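Local coordinates for protein leucine aminopeptidase 2 (Saccharomyces cerevisiae, PDB 2XPZ) that removes amino acids from the N-termini of di- and tripeptides with a catalytic zinc ion and, in vitro, weakly hydrolyses epoxides such as leukotriene A4, at residues W237-D242 against P286-H291; T468-N473 against D505-Q510. One frame throughout, in Å; residues are numbered along the deposited sequence.

Interaction 1 (W237-D242 against P286-H291); sequences WEFEND and PTLIAH
Glu-238, on helix 232-240, sets its carboxylate against the backbone amides of Ala-290 and His-291, in the loop that follows strand 282-284. His-291 N gives its hydrogen to OE1 of Glu-238 at 3.1 Å, arriving on the syn side of the carboxylate but 29° out of its plane. The other oxygen, OE2, takes weaker bonds from Ala-290 N and His-291 N, each 3.3 Å long, and a further weak one from Arg-293 N. A water is modelled between Glu-238 OE2 and the carbonyl oxygen of Leu-288, but at 2.5 Å from each it sits rather close, and this bridge to the 3-10 turn is best read with caution. CG of Glu-238 stands anti to the backbone N (chi1 -151°), and a bend at chi2 then brings the carboxylate round to the amides. These backbone N-H donors would be expected to favour the charged form of this buried acid.

His-291 and Ile-289 supply most of the loop's share. The carbonyl oxygen of His-291 lies 3.3 Å from CZ3 of Trp-237, while its imidazole carries CG2 of Ile-289 over one face, offset toward the rim. The other branch of Ile-289 runs back to the helix: CD1 rests 3.8 Å from CB of Glu-238 and 4.0 Å from CZ of Phe-239, whose side chain it crosses at about a right angle. Leu-288 CD1 meets the edge of the same phenyl ring at CE1, 4.4 Å away. Beyond the two segments, Phe-239 also packs on strand 264-266 and on Ile-299.

This is a buried carboxylate capturing the main chain of an irregular loop, within the M1 peptidase domain and just ahead of the helix that bears the zinc-binding HExxH motif.

Interaction 2 (T468-N473 against D505-Q510); sequences TALADN and DFNSNQ
Gln-510 and Leu-470 make the one direct hydrogen bond between the two segments: NE2 of the glutamine donates to the backbone O of Leu-470 at 2.7 Å. The approach lies in the carbonyl plane, on a lone pair, and only 14° out of the glutamine's own amide plane. A water adds a second link, accepting from both Gln-510 NE2 and Asn-473 ND2.

Within segment 505-510 the polar bonds hold the donor in place. Asn-507 is the N-cap of helix 508-519 and forms a capping box with Gln-510: Gln-510 N donates to OD1 of Asn-507, and Asn-507 N returns a bond to OE1 of Gln-510 at 3.1 Å. With OE1 held this way, the amide is fixed in its rotation and NE2 faces helix 469-487.

Van der Waals contacts flank these bonds. CB of Leu-470 sits against the amide nitrogen NE2 of Gln-510 at 3.3 Å, and its CD1 comes to 4.1 Å from ND2 of Asn-507. Farther along, CE1 of Phe-506 lies 3.9 Å from CB of Asn-473. Phe-346 of helix 341-361 touches both Leu-470 and Gln-510.

A leucine in place of Gln-510 would probably leave the Leu-470 carbonyl without this donor and the backbone N of Asn-507 without its acceptor. One primary amide thus does two jobs, its oxygen closing a helix start and its nitrogen tying that start to the neighbouring helix.

Overall arrangement
Interaction 1 closes before interaction 2 opens along the chain. Their centres are 21 Å apart, and the nearest atoms come to about 7 Å without touching. A bridge runs between them: Ser-294, shortly after segment 286-291, accepts through its backbone O from the hydroxyl of Ser-508 in interaction 2. Interaction 1 lies close to the catalytic machinery. The side chain of Leu-288 is about 6 Å from that of Glu-302, the proton acceptor, and about 12 Å from the zinc ion held by His-301, His-305 and Glu-324. Interaction 2 sits away from these sites, near the surface, where two helices of the C-terminal part meet.

Interaction 1 (W237-D242 against P286-H291)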
loop_
_atom_site.group_PDB
_atom_site.type_symbol
_atom_site.label_atom_id
_atom_site.label_comp_id
_atom_site.label_asym_id
_atom_site.label_seq_id
_atom_site.Cartn_x
_atom_site.Cartn_y
_atom_site.Cartn_z
ATOM N N TRP A 237 -10.815 5.627 18.799
ATOM C CA TRP A 237 -9.834 5.788 19.860
ATOM C C TRP A 237 -8.419 5.576 19.291
ATOM O O TRP A 237 -7.464 6.251 19.667
ATOM C CB TRP A 237 -10.145 4.850 21.040
ATOM C CG TRP A 237 -9.251 5.083 22.224
ATOM C CD1 TRP A 237 -9.448 5.971 23.242
ATOM C CD2 TRP A 237 -8.006 4.428 22.501
ATOM N NE1 TRP A 237 -8.400 5.914 24.132
ATOM C CE2 TRP A 237 -7.502 4.971 23.700
ATOM C CE3 TRP A 237 -7.265 3.439 21.846
ATOM C CZ2 TRP A 237 -6.296 4.553 24.265
ATOM C CZ3 TRP A 237 -6.069 3.031 22.403
ATOM C CH2 TRP A 237 -5.595 3.585 23.602
ATOM N N GLU A 238 -8.302 4.654 18.352
ATOM C CA GLU A 238 -7.009 4.308 17.806
ATOM C C GLU A 238 -6.388 5.499 17.088
ATOM O O GLU A 238 -5.236 5.849 17.304
ATOM C CB GLU A 238 -7.171 3.142 16.840
ATOM C CG GLU A 238 -5.948 2.276 16.753
ATOM C CD GLU A 238 -5.661 1.553 18.051
ATOM O OE1 GLU A 238 -6.613 1.266 18.807
ATOM O OE2 GLU A 238 -4.478 1.269 18.309
ATOM N N PHE A 239 -7.174 6.128 16.234
ATOM C CA PHE A 239 -6.676 7.161 15.351
ATOM C C PHE A 239 -6.724 8.550 15.959
ATOM O O PHE A 239 -5.940 9.409 15.591
ATOM C CB PHE A 239 -7.497 7.155 14.073
ATOM C CG PHE A 239 -7.458 5.856 13.337
ATOM C CD1 PHE A 239 -6.255 5.251 13.052
ATOM C CD2 PHE A 239 -8.620 5.257 12.895
ATOM C CE1 PHE A 239 -6.209 4.062 12.355
ATOM C CE2 PHE A 239 -8.571 4.069 12.200
ATOM C CZ PHE A 239 -7.361 3.473 11.938
ATOM N N GLU A 240 -7.637 8.769 16.899
ATOM C CA GLU A 240 -8.009 10.126 17.308
ATOM C C GLU A 240 -6.939 10.925 18.040
ATOM O O GLU A 240 -7.044 12.144 18.149
ATOM C CB GLU A 240 -9.320 10.132 18.122
ATOM C CG GLU A 240 -9.210 9.572 19.543
ATOM C CD GLU A 240 -10.503 9.689 20.354
ATOM O OE1 GLU A 240 -11.597 9.650 19.760
ATOM O OE2 GLU A 240 -10.428 9.811 21.595
ATOM N N ASN A 241 -5.917 10.259 18.545
ATOM C CA ASN A 241 -4.894 10.960 19.309
ATOM C C ASN A 241 -3.752 11.470 18.432
ATOM O O ASN A 241 -3.133 12.488 18.740
ATOM C CB ASN A 241 -4.344 10.052 20.412
ATOM C CG ASN A 241 -3.454 10.795 21.402
ATOM O OD1 ASN A 241 -3.911 11.686 22.126
ATOM N ND2 ASN A 241 -2.179 10.413 21.452
ATOM N N ASP A 242 -3.493 10.768 17.332
ATOM C CA ASP A 242 -2.290 10.986 16.535
ATOM C C ASP A 242 -2.547 11.516 15.126
ATOM O O ASP A 242 -1.674 12.140 14.528
ATOM C CB ASP A 242 -1.489 9.683 16.434
ATOM C CG ASP A 242 -0.711 9.368 17.697
ATOM O OD1 ASP A 242 0.243 10.104 18.019
ATOM O OD2 ASP A 242 -1.038 8.365 18.357
ATOM N N PRO A 286 -7.963 -3.466 9.525
ATOM C CA PRO A 286 -8.386 -3.543 10.927
ATOM C C PRO A 286 -7.258 -3.987 11.865
ATOM O O PRO A 286 -7.343 -3.732 13.070
ATOM C CB PRO A 286 -9.500 -4.592 10.897
ATOM C CG PRO A 286 -9.960 -4.615 9.497
ATOM C CD PRO A 286 -8.750 -4.361 8.669
ATOM N N THR A 287 -6.225 -4.633 11.327
ATOM C CA THR A 287 -5.083 -5.051 12.137
ATOM C C THR A 287 -4.284 -3.824 12.545
ATOM O O THR A 287 -3.233 -3.927 13.184
ATOM C CB THR A 287 -4.161 -6.065 11.414
ATOM O OG1 THR A 287 -3.411 -5.412 10.381
ATOM C CG2 THR A 287 -4.968 -7.219 10.830
ATOM N N LEU A 288 -4.795 -2.692 12.235
ATOM C CA LEU A 288 -4.221 -1.440 12.710
ATOM C C LEU A 288 -4.778 -1.136 14.067
ATOM O O LEU A 288 -4.192 -0.405 14.857
ATOM C CB LEU A 288 -4.522 -0.282 11.754
ATOM C CG LEU A 288 -3.846 -0.161 10.383
ATOM C CD1 LEU A 288 -3.791 1.311 9.972
ATOM C CD2 LEU A 288 -2.444 -0.782 10.373
ATOM N N ILE A 289 -5.942 -1.699 14.335
ATOM C CA ILE A 289 -6.584 -1.494 15.627
ATOM C C ILE A 289 -5.972 -2.396 16.705
ATOM O O ILE A 289 -6.299 -3.573 16.782
ATOM C CB ILE A 289 -8.086 -1.822 15.575
ATOM C CG1 ILE A 289 -8.732 -1.045 14.430
ATOM C CG2 ILE A 289 -8.698 -1.420 16.909
ATOM C CD1 ILE A 289 -8.356 0.435 14.380
ATOM N N ALA A 290 -5.063 -1.863 17.518
ATOM C CA ALA A 290 -4.350 -2.658 18.555
ATOM C C ALA A 290 -4.899 -2.382 19.948
ATOM O O ALA A 290 -4.725 -3.179 20.871
ATOM C CB ALA A 290 -2.887 -2.356 18.542
ATOM N N HIS A 291 -5.511 -1.309 20.124
ATOM C CA HIS A 291 -6.114 -0.928 21.399
ATOM C C HIS A 291 -5.087 -0.270 22.329
ATOM O O HIS A 291 -5.371 0.006 23.494
ATOM C CB HIS A 291 -6.849 -2.114 22.054
ATOM C CG HIS A 291 -8.039 -2.587 21.263
ATOM N ND1 HIS A 291 -8.059 -3.791 20.592
ATOM C CD2 HIS A 291 -9.228 -1.995 21.014
ATOM C CE1 HIS A 291 -9.219 -3.925 19.971
ATOM N NE2 HIS A 291 -9.945 -2.851 20.207
HETATM O O HOH W 1 -2.811 0.775 16.535
#

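Interaction 2 (T468-N473 against D505-Q510)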
loop_
_atom_site.group_PDB
_atom_site.type_symbol
_atom_site.label_atom_id
_atom_site.label_comp_id
_atom_site.label_asym_id
_atom_site.label_seq_id
_atom_site.Cartn_x
_atom_site.Cartn_y
_atom_site.Cartn_z
ATOM N N THR A 468 22.084 2.151 14.415
ATOM C CA THR A 468 21.575 0.798 14.680
ATOM C C THR A 468 21.075 0.591 16.109
ATOM O O THR A 468 20.686 -0.518 16.470
ATOM C CB THR A 468 22.617 -0.322 14.338
ATOM O OG1 THR A 468 23.772 -0.197 15.174
ATOM C CG2 THR A 468 23.045 -0.254 12.875
ATOM N N ALA A 469 21.066 1.655 16.908
ATOM C CA ALA A 469 20.710 1.584 18.335
ATOM C C ALA A 469 19.557 0.635 18.675
ATOM O O ALA A 469 19.746 -0.382 19.334
ATOM C CB ALA A 469 20.414 2.974 18.872
ATOM N N LEU A 470 18.362 0.989 18.223
ATOM C CA LEU A 470 17.162 0.222 18.500
ATOM C C LEU A 470 17.227 -1.226 18.017
ATOM O O LEU A 470 16.534 -2.084 18.541
ATOM C CB LEU A 470 15.950 0.914 17.883
ATOM C CG LEU A 470 15.657 2.352 18.293
ATOM C CD1 LEU A 470 14.236 2.655 17.926
ATOM C CD2 LEU A 470 15.838 2.535 19.769
ATOM N N ALA A 471 18.038 -1.499 17.008
ATOM C CA ALA A 471 18.118 -2.849 16.475
ATOM C C ALA A 471 19.161 -3.621 17.252
ATOM O O ALA A 471 19.062 -4.838 17.411
ATOM C CB ALA A 471 18.469 -2.822 15.004
ATOM N N ASP A 472 20.171 -2.909 17.732
ATOM C CA ASP A 472 21.192 -3.537 18.547
ATOM C C ASP A 472 20.538 -4.124 19.790
ATOM O O ASP A 472 20.761 -5.283 20.108
ATOM C CB ASP A 472 22.318 -2.555 18.881
ATOM C CG ASP A 472 23.192 -2.240 17.670
ATOM O OD1 ASP A 472 23.115 -2.990 16.672
ATOM O OD2 ASP A 472 23.952 -1.249 17.709
ATOM N N ASN A 473 19.696 -3.341 20.460
ATOM C CA ASN A 473 18.976 -3.817 21.649
ATOM C C ASN A 473 18.132 -5.071 21.416
ATOM O O ASN A 473 18.009 -5.933 22.283
ATOM C CB ASN A 473 18.092 -2.713 22.221
ATOM C CG ASN A 473 18.845 -1.426 22.445
ATOM O OD1 ASN A 473 20.068 -1.374 22.316
ATOM N ND2 ASN A 473 18.114 -0.371 22.776
ATOM N N ASP A 505 10.817 -0.619 26.799
ATOM C CA ASP A 505 11.021 0.517 25.915
ATOM C C ASP A 505 11.134 0.114 24.469
ATOM O O ASP A 505 11.598 0.894 23.649
ATOM C CB ASP A 505 12.289 1.258 26.304
ATOM C CG ASP A 505 12.025 2.361 27.273
ATOM O OD1 ASP A 505 10.928 2.945 27.188
ATOM O OD2 ASP A 505 12.905 2.633 28.118
ATOM N N PHE A 506 10.736 -1.108 24.157
ATOM C CA PHE A 506 10.701 -1.544 22.774
ATOM C C PHE A 506 9.396 -1.023 22.174
ATOM O O PHE A 506 8.381 -0.977 22.863
ATOM C CB PHE A 506 10.757 -3.077 22.679
ATOM C CG PHE A 506 12.138 -3.675 22.898
ATOM C CD1 PHE A 506 13.198 -2.907 23.359
ATOM C CD2 PHE A 506 12.366 -5.024 22.648
ATOM C CE1 PHE A 506 14.457 -3.475 23.557
ATOM C CE2 PHE A 506 13.611 -5.589 22.840
ATOM C CZ PHE A 506 14.655 -4.812 23.294
ATOM N N ASN A 507 9.422 -0.600 20.913
ATOM C CA ASN A 507 8.197 -0.236 20.209
ATOM C C ASN A 507 7.677 -1.457 19.448
ATOM O O ASN A 507 8.304 -2.504 19.489
ATOM C CB ASN A 507 8.434 0.967 19.292
ATOM C CG ASN A 507 9.445 0.688 18.222
ATOM O OD1 ASN A 507 9.544 -0.428 17.730
ATOM N ND2 ASN A 507 10.202 1.707 17.841
ATOM N N SER A 508 6.532 -1.347 18.777
ATOM C CA SER A 508 5.930 -2.507 18.111
ATOM C C SER A 508 6.901 -3.193 17.169
ATOM O O SER A 508 6.967 -4.417 17.115
ATOM C CB SER A 508 4.702 -2.099 17.316
ATOM O OG SER A 508 3.992 -1.095 17.998
ATOM N N ASN A 509 7.644 -2.391 16.418
ATOM C CA ASN A 509 8.586 -2.906 15.434
ATOM C C ASN A 509 9.789 -3.633 16.049
ATOM O O ASN A 509 10.403 -4.483 15.400
ATOM C CB ASN A 509 9.055 -1.774 14.510
ATOM C CG ASN A 509 7.970 -1.305 13.557
ATOM O OD1 ASN A 509 6.900 -1.896 13.477
ATOM N ND2 ASN A 509 8.253 -0.240 12.821
ATOM N N GLN A 510 10.120 -3.297 17.297
ATOM C CA GLN A 510 11.231 -3.938 18.011
ATOM C C GLN A 510 10.838 -5.325 18.543
ATOM O O GLN A 510 11.635 -6.263 18.519
ATOM C CB GLN A 510 11.775 -3.031 19.132
ATOM C CG GLN A 510 12.663 -1.865 18.644
ATOM C CD GLN A 510 13.224 -1.000 19.772
ATOM O OE1 GLN A 510 12.501 -0.234 20.407
ATOM N NE2 GLN A 510 14.522 -1.112 20.011
HETATM O O HOH W 2 15.358 0.301 22.287
#